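Long-range contact in cytochrome b5 reductase 4 (Homo sapiens, PDB 3LF5), which probably passes electrons from NADH through FAD to a heme-binding cytochrome b5 domain, as an oxidoreductase associated with the endoplasmic reticulum: residues H16-I24 against S34-E44. Numbering follows the deposited sequence. Where two conformers were deposited one is given.
Sequences HNKKDDCWI and SPYMEYHPGGE. With HEM (protoporphyrin IX containing Fe), chain C; SO4 (sulfate ion), chain D.
Ser-34 is hydrogen-bonded through its hydroxyl to two backbone groups of the 18-21 type I turn and the strand that leaves it. In the modelled conformer, one of two deposited for this serine, OG donates to Lys-19 O at 2.8 Å from above that carbonyl plane. The same OG accepts from Cys-22 N at 2.9 Å along a bent N-H path of 135°. The first torsion, which sets OG beside its own backbone N and opposite the carbonyl carbon (chi1 -74°), brings the hydroxyl to both partners. A water reinforces the link by donating to Lys-19 O and Ser-34 O.

The charged contact is a salt bridge, Lys-19 NZ to Glu-44 OE1 at 2.7 Å, with the amine arriving nearly in line with the C-O bond. The lysine chain bends at its third torsion and crosses the glutamate at about a right angle. A glutamine in place of Glu-44 would probably leave the Lys-19 ammonium without its countercharge.

The apolar part of the contact is small: Met-37 CE lies 3.7 Å from Cys-22 SG, while Met-37 CG approaches Lys-19 CG at 4.1 Å.

The 34-44 loop also carries an axial heme ligand, His-40, whose NE2 binds the iron at 2.1 Å; His-63 supplies the other, the bis-histidine ligation of cytochrome b5. His-40 ND1 donates to Gly-43 O almost straight, at 175°, which, together with the bond to iron, helps fix the ring's rotation and may make the imidazole a stronger electron donor to the metal.

The contact thus ties the turn between strands 17-18 and 21-26 to the loop that runs from strand 29-32 past the heme to helix 44-48, where Met-37 also packs on Leu-47 and Met-48, and His-40 on Leu-47.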
ATOM      1  N   HIS A  16       5.082  -3.896  -7.652  1.00 11.55           N
ATOM      2  CA  HIS A  16       4.752  -5.308  -7.525  1.00 11.31           C
ATOM      3  C   HIS A  16       3.497  -5.457  -6.678  1.00 10.85           C
ATOM      4  O   HIS A  16       3.523  -5.967  -5.547  1.00 11.04           O
ATOM      5  CB  HIS A  16       5.952  -6.052  -6.944  1.00 11.04           C
ATOM      6  CG  HIS A  16       7.191  -5.845  -7.734  1.00 11.64           C
ATOM      7  ND1 HIS A  16       7.582  -6.685  -8.756  1.00 14.30           N
ATOM      8  CD2 HIS A  16       8.122  -4.872  -7.668  1.00 13.07           C
ATOM      9  CE1 HIS A  16       8.705  -6.228  -9.284  1.00 14.39           C
ATOM     10  NE2 HIS A  16       9.059  -5.136  -8.628  1.00 14.88           N
ATOM     11  N   ASN A  17       2.385  -4.980  -7.236  1.00 11.58           N
ATOM     12  CA  ASN A  17       1.132  -4.856  -6.485  1.00 12.18           C
ATOM     13  C   ASN A  17       0.001  -5.631  -7.153  1.00 13.02           C
ATOM     14  O   ASN A  17      -1.167  -5.302  -6.945  1.00 14.03           O
ATOM     15  CB  ASN A  17       0.756  -3.382  -6.265  1.00 12.50           C
ATOM     16  CG  ASN A  17       0.418  -2.675  -7.566  1.00 12.85           C
ATOM     17  OD1 ASN A  17       0.718  -3.180  -8.637  1.00 14.27           O
ATOM     18  ND2 ASN A  17      -0.203  -1.513  -7.472  1.00 16.59           N
ATOM     19  N   LYS A  18       0.354  -6.634  -7.969  1.00 14.60           N
ATOM     20  CA  LYS A  18      -0.633  -7.423  -8.702  1.00 15.06           C
ATOM     21  C   LYS A  18      -0.515  -8.863  -8.266  1.00 15.29           C
ATOM     22  O   LYS A  18       0.544  -9.295  -7.829  1.00 15.54           O
ATOM     23  CB  LYS A  18      -0.428  -7.300 -10.208  1.00 16.95           C
ATOM     24  CG  LYS A  18      -0.438  -5.889 -10.743  1.00 20.69           C
ATOM     25  CD  LYS A  18      -1.757  -5.196 -10.481  1.00 24.21           C
ATOM     26  CE  LYS A  18      -1.877  -3.858 -11.258  1.00 27.43           C
ATOM     27  NZ  LYS A  18      -0.786  -2.875 -10.983  1.00 28.34           N
ATOM     28  N   LYS A  19      -1.590  -9.618  -8.385  1.00 15.49           N
ATOM     29  CA  LYS A  19      -1.548 -10.992  -7.901  1.00 16.48           C
ATOM     30  C   LYS A  19      -0.417 -11.842  -8.474  1.00 16.01           C
ATOM     31  O   LYS A  19       0.229 -12.606  -7.735  1.00 16.41           O
ATOM     32  CB  LYS A  19      -2.886 -11.663  -8.139  1.00 18.13           C
ATOM     33  CG  LYS A  19      -3.014 -12.954  -7.368  1.00 20.58           C
ATOM     34  CD  LYS A  19      -4.393 -13.550  -7.488  1.00 23.01           C
ATOM     35  CE  LYS A  19      -5.402 -12.797  -6.654  1.00 23.61           C
ATOM     36  NZ  LYS A  19      -6.647 -13.551  -6.539  1.00 24.87           N
ATOM     37  N   ASP A  20      -0.145 -11.675  -9.761  1.00 16.77           N
ATOM     38  CA  ASP A  20       0.906 -12.443 -10.410  1.00 17.62           C
ATOM     39  C   ASP A  20       2.305 -11.871 -10.213  1.00 16.17           C
ATOM     40  O   ASP A  20       3.275 -12.487 -10.677  1.00 16.79           O
ATOM     41  CB  ASP A  20       0.616 -12.618 -11.918  1.00 19.50           C
ATOM     42  CG  ASP A  20       0.771 -11.318 -12.738  1.00 24.06           C
ATOM     43  OD1 ASP A  20       0.874 -11.440 -13.981  1.00 30.86           O
ATOM     44  OD2 ASP A  20       0.743 -10.189 -12.196  1.00 30.47           O
ATOM     45  N   ASP A  21       2.410 -10.712  -9.555  1.00 15.13           N
ATOM     46  CA  ASP A  21       3.685 -10.061  -9.307  1.00 14.42           C
ATOM     47  C   ASP A  21       3.510  -9.211  -8.059  1.00 13.56           C
ATOM     48  O   ASP A  21       3.317  -7.992  -8.111  1.00 13.98           O
ATOM     49  CB  ASP A  21       4.113  -9.220 -10.501  1.00 15.62           C
ATOM     50  CG  ASP A  21       5.507  -8.643 -10.353  1.00 17.35           C
ATOM     51  OD1 ASP A  21       6.222  -8.981  -9.399  1.00 18.53           O
ATOM     52  OD2 ASP A  21       5.899  -7.881 -11.257  1.00 24.39           O
ATOM     53  N   CYS A  22       3.543  -9.902  -6.921  1.00 11.63           N
ATOM     54  CA  CYS A  22       3.154  -9.347  -5.645  1.00 11.28           C
ATOM     55  C   CYS A  22       4.307  -9.417  -4.681  1.00 11.08           C
ATOM     56  O   CYS A  22       4.702 -10.510  -4.272  1.00 11.94           O
ATOM     57  CB  CYS A  22       1.992 -10.148  -5.042  1.00 12.42           C
ATOM     58  SG  CYS A  22       1.303  -9.423  -3.545  1.00 14.36           S
ATOM     59  N   TRP A  23       4.869  -8.260  -4.338  1.00 10.15           N
ATOM     60  CA  TRP A  23       5.879  -8.195  -3.288  1.00  9.60           C
ATOM     61  C   TRP A  23       5.261  -7.585  -2.036  1.00  9.29           C
ATOM     62  O   TRP A  23       4.502  -6.634  -2.098  1.00 10.49           O
ATOM     63  CB  TRP A  23       7.098  -7.357  -3.691  1.00  9.62           C
ATOM     64  CG  TRP A  23       7.939  -7.902  -4.816  1.00 10.14           C
ATOM     65  CD1 TRP A  23       7.711  -8.983  -5.587  1.00 11.43           C
ATOM     66  CD2 TRP A  23       9.149  -7.316  -5.283  1.00 10.85           C
ATOM     67  NE1 TRP A  23       8.737  -9.147  -6.496  1.00 11.79           N
ATOM     68  CE2 TRP A  23       9.623  -8.114  -6.328  1.00 11.38           C
ATOM     69  CE3 TRP A  23       9.892  -6.195  -4.908  1.00 10.72           C
ATOM     70  CZ2 TRP A  23      10.799  -7.801  -7.031  1.00 11.34           C
ATOM     71  CZ3 TRP A  23      11.049  -5.900  -5.589  1.00 11.27           C
ATOM     72  CH2 TRP A  23      11.491  -6.696  -6.643  1.00 12.63           C
ATOM     73  N   ILE A  24       5.673  -8.115  -0.882  1.00  9.32           N
ATOM     74  CA  ILE A  24       5.269  -7.562   0.405  1.00  9.87           C
ATOM     75  C   ILE A  24       6.502  -7.446   1.287  1.00  9.61           C
ATOM     76  O   ILE A  24       7.359  -8.341   1.290  1.00 11.61           O
ATOM     77  CB  ILE A  24       4.200  -8.443   1.109  1.00 10.30           C
ATOM     78  CG1 ILE A  24       2.956  -8.593   0.249  1.00 12.75           C
ATOM     79  CG2 ILE A  24       3.830  -7.939   2.478  1.00 12.85           C
ATOM     80  CD1 ILE A  24       1.900  -9.591   0.806  1.00 15.51           C
ATOM     81  N   SER A  34       3.888 -13.992  -4.788  1.00 11.07           N
ATOM     82  CA  SER A  34       3.053 -14.550  -5.848  0.50 11.56           C
ATOM     83  C   SER A  34       2.994 -16.080  -5.845  1.00 12.33           C
ATOM     84  O   SER A  34       1.905 -16.613  -5.996  1.00 12.76           O
ATOM     85  CB  SER A  34       3.419 -14.008  -7.221  0.50 11.66           C
ATOM     86  OG  SER A  34       2.972 -12.680  -7.337  0.50 10.74           O
ATOM     87  N   PRO A  35       4.108 -16.804  -5.600  1.00 12.08           N
ATOM     88  CA  PRO A  35       3.974 -18.272  -5.548  1.00 12.76           C
ATOM     89  C   PRO A  35       3.254 -18.811  -4.311  1.00 11.97           C
ATOM     90  O   PRO A  35       2.764 -19.935  -4.311  1.00 13.52           O
ATOM     91  CB  PRO A  35       5.421 -18.787  -5.581  1.00 13.50           C
ATOM     92  CG  PRO A  35       6.278 -17.630  -5.581  1.00 16.44           C
ATOM     93  CD  PRO A  35       5.511 -16.370  -5.605  1.00 12.51           C
ATOM     94  N   TYR A  36       3.167 -17.993  -3.273  1.00 11.41           N
ATOM     95  CA  TYR A  36       2.509 -18.376  -2.025  1.00 11.37           C
ATOM     96  C   TYR A  36       1.001 -18.099  -2.068  1.00 10.59           C
ATOM     97  O   TYR A  36       0.252 -18.638  -1.244  1.00 11.71           O
ATOM     98  CB  TYR A  36       3.134 -17.606  -0.841  1.00 10.93           C
ATOM     99  CG  TYR A  36       2.592 -18.012   0.529  1.00 10.37           C
ATOM    100  CD1 TYR A  36       2.674 -19.329   0.961  1.00 10.69           C
ATOM    101  CD2 TYR A  36       1.963 -17.094   1.348  1.00 10.61           C
ATOM    102  CE1 TYR A  36       2.135 -19.705   2.186  1.00 11.45           C
ATOM    103  CE2 TYR A  36       1.452 -17.466   2.536  1.00 11.06           C
ATOM    104  CZ  TYR A  36       1.521 -18.769   2.966  1.00 12.09           C
ATOM    105  OH  TYR A  36       0.965 -19.139   4.175  1.00 13.34           O
ATOM    106  N   MET A  37       0.561 -17.236  -2.991  1.00 12.33           N
ATOM    107  CA  MET A  37      -0.837 -16.821  -3.049  1.00 14.11           C
ATOM    108  C   MET A  37      -1.803 -17.980  -2.936  1.00 14.17           C
ATOM    109  O   MET A  37      -2.758 -17.908  -2.155  1.00 14.59           O
ATOM    110  CB  MET A  37      -1.117 -16.101  -4.371  1.00 15.88           C
ATOM    111  CG  MET A  37      -0.886 -14.655  -4.338  1.00 18.05           C
ATOM    112  SD  MET A  37      -2.111 -13.707  -3.418  1.00 16.18           S
ATOM    113  CE  MET A  37      -1.048 -12.278  -3.342  1.00 19.66           C
ATOM    114  N   GLU A  38      -1.564 -19.028  -3.723  1.00 13.47           N
ATOM    115  CA  GLU A  38      -2.511 -20.136  -3.803  1.00 15.34           C
ATOM    116  C   GLU A  38      -2.526 -21.007  -2.536  1.00 14.36           C
ATOM    117  O   GLU A  38      -3.434 -21.819  -2.382  1.00 16.96           O
ATOM    118  CB  GLU A  38      -2.210 -20.997  -5.028  1.00 15.89           C
ATOM    119  CG  GLU A  38      -0.956 -21.825  -4.904  1.00 18.19           C
ATOM    120  CD  GLU A  38      -0.824 -22.831  -6.026  1.00 22.23           C
ATOM    121  OE1 GLU A  38      -1.620 -23.794  -6.061  1.00 25.75           O
ATOM    122  OE2 GLU A  38       0.070 -22.662  -6.866  1.00 24.17           O
ATOM    123  N   TYR A  39      -1.547 -20.851  -1.636  1.00 13.14           N
ATOM    124  CA  TYR A  39      -1.405 -21.642  -0.423  1.00 12.49           C
ATOM    125  C   TYR A  39      -1.837 -20.918   0.854  1.00 12.10           C
ATOM    126  O   TYR A  39      -2.076 -21.577   1.870  1.00 12.76           O
ATOM    127  CB  TYR A  39       0.056 -22.123  -0.248  1.00 13.00           C
ATOM    128  CG  TYR A  39       0.570 -22.957  -1.383  1.00 12.79           C
ATOM    129  CD1 TYR A  39       0.114 -24.248  -1.580  1.00 15.92           C
ATOM    130  CD2 TYR A  39       1.496 -22.448  -2.278  1.00 14.74           C
ATOM    131  CE1 TYR A  39       0.579 -25.027  -2.627  1.00 18.16           C
ATOM    132  CE2 TYR A  39       1.964 -23.216  -3.331  1.00 16.03           C
ATOM    133  CZ  TYR A  39       1.501 -24.512  -3.496  1.00 18.00           C
ATOM    134  OH  TYR A  39       1.969 -25.280  -4.534  1.00 21.73           O
ATOM    135  N   HIS A  40      -1.878 -19.591   0.855  1.00 11.40           N
ATOM    136  CA  HIS A  40      -2.130 -18.829   2.080  1.00 10.78           C
ATOM    137  C   HIS A  40      -3.417 -19.282   2.747  1.00 11.05           C
ATOM    138  O   HIS A  40      -4.481 -19.191   2.138  1.00 12.11           O
ATOM    139  CB  HIS A  40      -2.223 -17.353   1.737  1.00 10.57           C
ATOM    140  CG  HIS A  40      -2.468 -16.472   2.920  1.00  9.65           C
ATOM    141  ND1 HIS A  40      -3.461 -15.523   2.954  1.00  9.67           N
ATOM    142  CD2 HIS A  40      -1.885 -16.459   4.144  1.00  8.35           C
ATOM    143  CE1 HIS A  40      -3.442 -14.926   4.136  1.00 10.03           C
ATOM    144  NE2 HIS A  40      -2.485 -15.468   4.875  1.00  8.43           N
ATOM    145  N   PRO A  41      -3.330 -19.736   4.025  1.00 12.36           N
ATOM    146  CA  PRO A  41      -4.569 -20.186   4.643  1.00 12.48           C
ATOM    147  C   PRO A  41      -5.677 -19.132   4.721  1.00 12.71           C
ATOM    148  O   PRO A  41      -6.831 -19.476   4.665  1.00 14.38           O
ATOM    149  CB  PRO A  41      -4.112 -20.682   6.012  1.00 13.00           C
ATOM    150  CG  PRO A  41      -2.683 -21.119   5.808  1.00 13.29           C
ATOM    151  CD  PRO A  41      -2.143 -20.098   4.832  1.00 12.14           C
ATOM    152  N   GLY A  42      -5.314 -17.857   4.838  1.00 12.38           N
ATOM    153  CA  GLY A  42      -6.300 -16.794   4.909  1.00 12.56           C
ATOM    154  C   GLY A  42      -6.874 -16.380   3.568  1.00 13.21           C
ATOM    155  O   GLY A  42      -7.750 -15.526   3.513  1.00 15.56           O
ATOM    156  N   GLY A  43      -6.387 -16.981   2.485  1.00 12.98           N
ATOM    157  CA  GLY A  43      -6.880 -16.700   1.144  1.00 13.22           C
ATOM    158  C   GLY A  43      -6.123 -15.609   0.420  1.00 12.51           C
ATOM    159  O   GLY A  43      -5.318 -14.880   0.989  1.00 12.95           O
ATOM    160  N   GLU A  44      -6.420 -15.481  -0.861  1.00 13.26           N
ATOM    161  CA  GLU A  44      -5.697 -14.559  -1.717  1.00 13.41           C
ATOM    162  C   GLU A  44      -6.066 -13.097  -1.497  1.00 13.54           C
ATOM    163  O   GLU A  44      -5.196 -12.233  -1.509  1.00 13.33           O
ATOM    164  CB  GLU A  44      -5.901 -14.943  -3.195  1.00 14.16           C
ATOM    165  CG  GLU A  44      -5.495 -16.365  -3.443  1.00 16.69           C
ATOM    166  CD  GLU A  44      -5.434 -16.772  -4.901  1.00 20.65           C
ATOM    167  OE1 GLU A  44      -5.835 -15.992  -5.785  1.00 24.12           O
ATOM    168  OE2 GLU A  44      -5.007 -17.921  -5.160  1.00 24.81           O
TER
HETATM  169  CHA HEM C   1      -3.854 -17.339   8.283  0.50  9.55           C
HETATM  170  CHB HEM C   1      -4.489 -12.770   6.802  0.50  8.74           C
HETATM  171  CHC HEM C   1       0.098 -12.536   5.427  0.50  9.14           C
HETATM  172  CHD HEM C   1       0.698 -17.131   6.707  0.50  9.37           C
HETATM  173  C1A HEM C   1      -4.405 -16.122   7.993  0.50 10.41           C
HETATM  174  C2A HEM C   1      -5.752 -15.714   8.269  0.50 10.22           C
HETATM  175  C3A HEM C   1      -5.936 -14.475   7.857  0.50  8.92           C
HETATM  176  C4A HEM C   1      -4.687 -14.033   7.291  0.50  8.82           C
HETATM  177  CMA HEM C   1      -7.211 -13.609   7.967  0.50  9.90           C
HETATM  178  CAA HEM C   1      -6.783 -16.599   8.957  0.50 10.46           C
HETATM  179  CBA HEM C   1      -6.661 -16.194  10.415  0.50 12.26           C
HETATM  180  CGA HEM C   1      -7.800 -16.660  11.248  0.50 14.50           C
HETATM  181  O1A HEM C   1      -7.552 -16.620  12.474  0.50 15.26           O
HETATM  182  O2A HEM C   1      -8.883 -17.054  10.719  0.50 14.54           O
HETATM  183  C1B HEM C   1      -3.294 -12.274   6.362  0.50  9.19           C
HETATM  184  C2B HEM C   1      -3.045 -10.923   5.914  0.50  9.47           C
HETATM  185  C3B HEM C   1      -1.776 -10.854   5.530  0.50  9.14           C
HETATM  186  C4B HEM C   1      -1.177 -12.163   5.737  0.50  8.80           C
HETATM  187  CMB HEM C   1      -4.088  -9.796   5.887  0.50 10.73           C
HETATM  188  CAB HEM C   1      -1.065  -9.597   4.984  0.50 10.18           C
HETATM  189  CBB HEM C   1       0.206  -9.326   5.307  0.50 11.73           C
HETATM  190  C1C HEM C   1       0.629 -13.784   5.573  0.50  9.31           C
HETATM  191  C2C HEM C   1       1.936 -14.245   5.161  0.50  9.09           C
HETATM  192  C3C HEM C   1       2.056 -15.509   5.539  0.50  9.59           C
HETATM  193  C4C HEM C   1       0.862 -15.898   6.184  0.50  9.81           C
HETATM  194  CMC HEM C   1       2.999 -13.427   4.436  0.50  8.20           C
HETATM  195  CAC HEM C   1       3.206 -16.499   5.355  0.50 11.43           C
HETATM  196  CBC HEM C   1       4.454 -16.100   5.491  0.50 13.69           C
HETATM  197  C1D HEM C   1      -0.407 -17.567   7.362  0.50  9.30           C
HETATM  198  C2D HEM C   1      -0.448 -18.775   8.133  0.50 11.06           C
HETATM  199  C3D HEM C   1      -1.878 -18.858   8.623  0.50 10.29           C
HETATM  200  C4D HEM C   1      -2.546 -17.686   8.101  0.50 10.06           C
HETATM  201  CMD HEM C   1       0.717 -19.749   8.376  0.50 11.41           C
HETATM  202  CAD HEM C   1      -2.438 -19.945   9.545  0.50  9.80           C
HETATM  203  CBD HEM C   1      -2.006 -19.666  10.995  0.50 12.11           C
HETATM  204  CGD HEM C   1      -2.596 -20.792  11.830  0.50 15.64           C
HETATM  205  O1D HEM C   1      -2.370 -21.979  11.497  0.50 17.05           O
HETATM  206  O2D HEM C   1      -3.307 -20.472  12.813  0.50 20.00           O
HETATM  207  NA  HEM C   1      -3.772 -15.061   7.373  0.50  9.43           N
HETATM  208  NB  HEM C   1      -2.142 -13.012   6.250  0.50  7.79           N
HETATM  209  NC  HEM C   1      -0.003 -14.833   6.206  0.50  9.53           N
HETATM  210  ND  HEM C   1      -1.628 -16.949   7.363  0.50 10.08           N
HETATM  211 FE   HEM C   1      -1.854 -14.967   6.797  0.50  9.46          FE
HETATM  212  S   SO4 D 138      -9.877 -16.062  -1.466  1.00 25.88           S
HETATM  213  O1  SO4 D 138      -9.504 -14.676  -1.346  1.00 26.54           O
HETATM  214  O2  SO4 D 138     -10.973 -16.245  -2.420  1.00 30.33           O
HETATM  215  O3  SO4 D 138      -8.684 -16.881  -1.772  1.00 23.64           O
HETATM  216  O4  SO4 D 138     -10.348 -16.524  -0.160  1.00 32.94           O
HETATM  217  O   HOH W   1      -0.050 -15.411  -7.762  1.00 24.51           O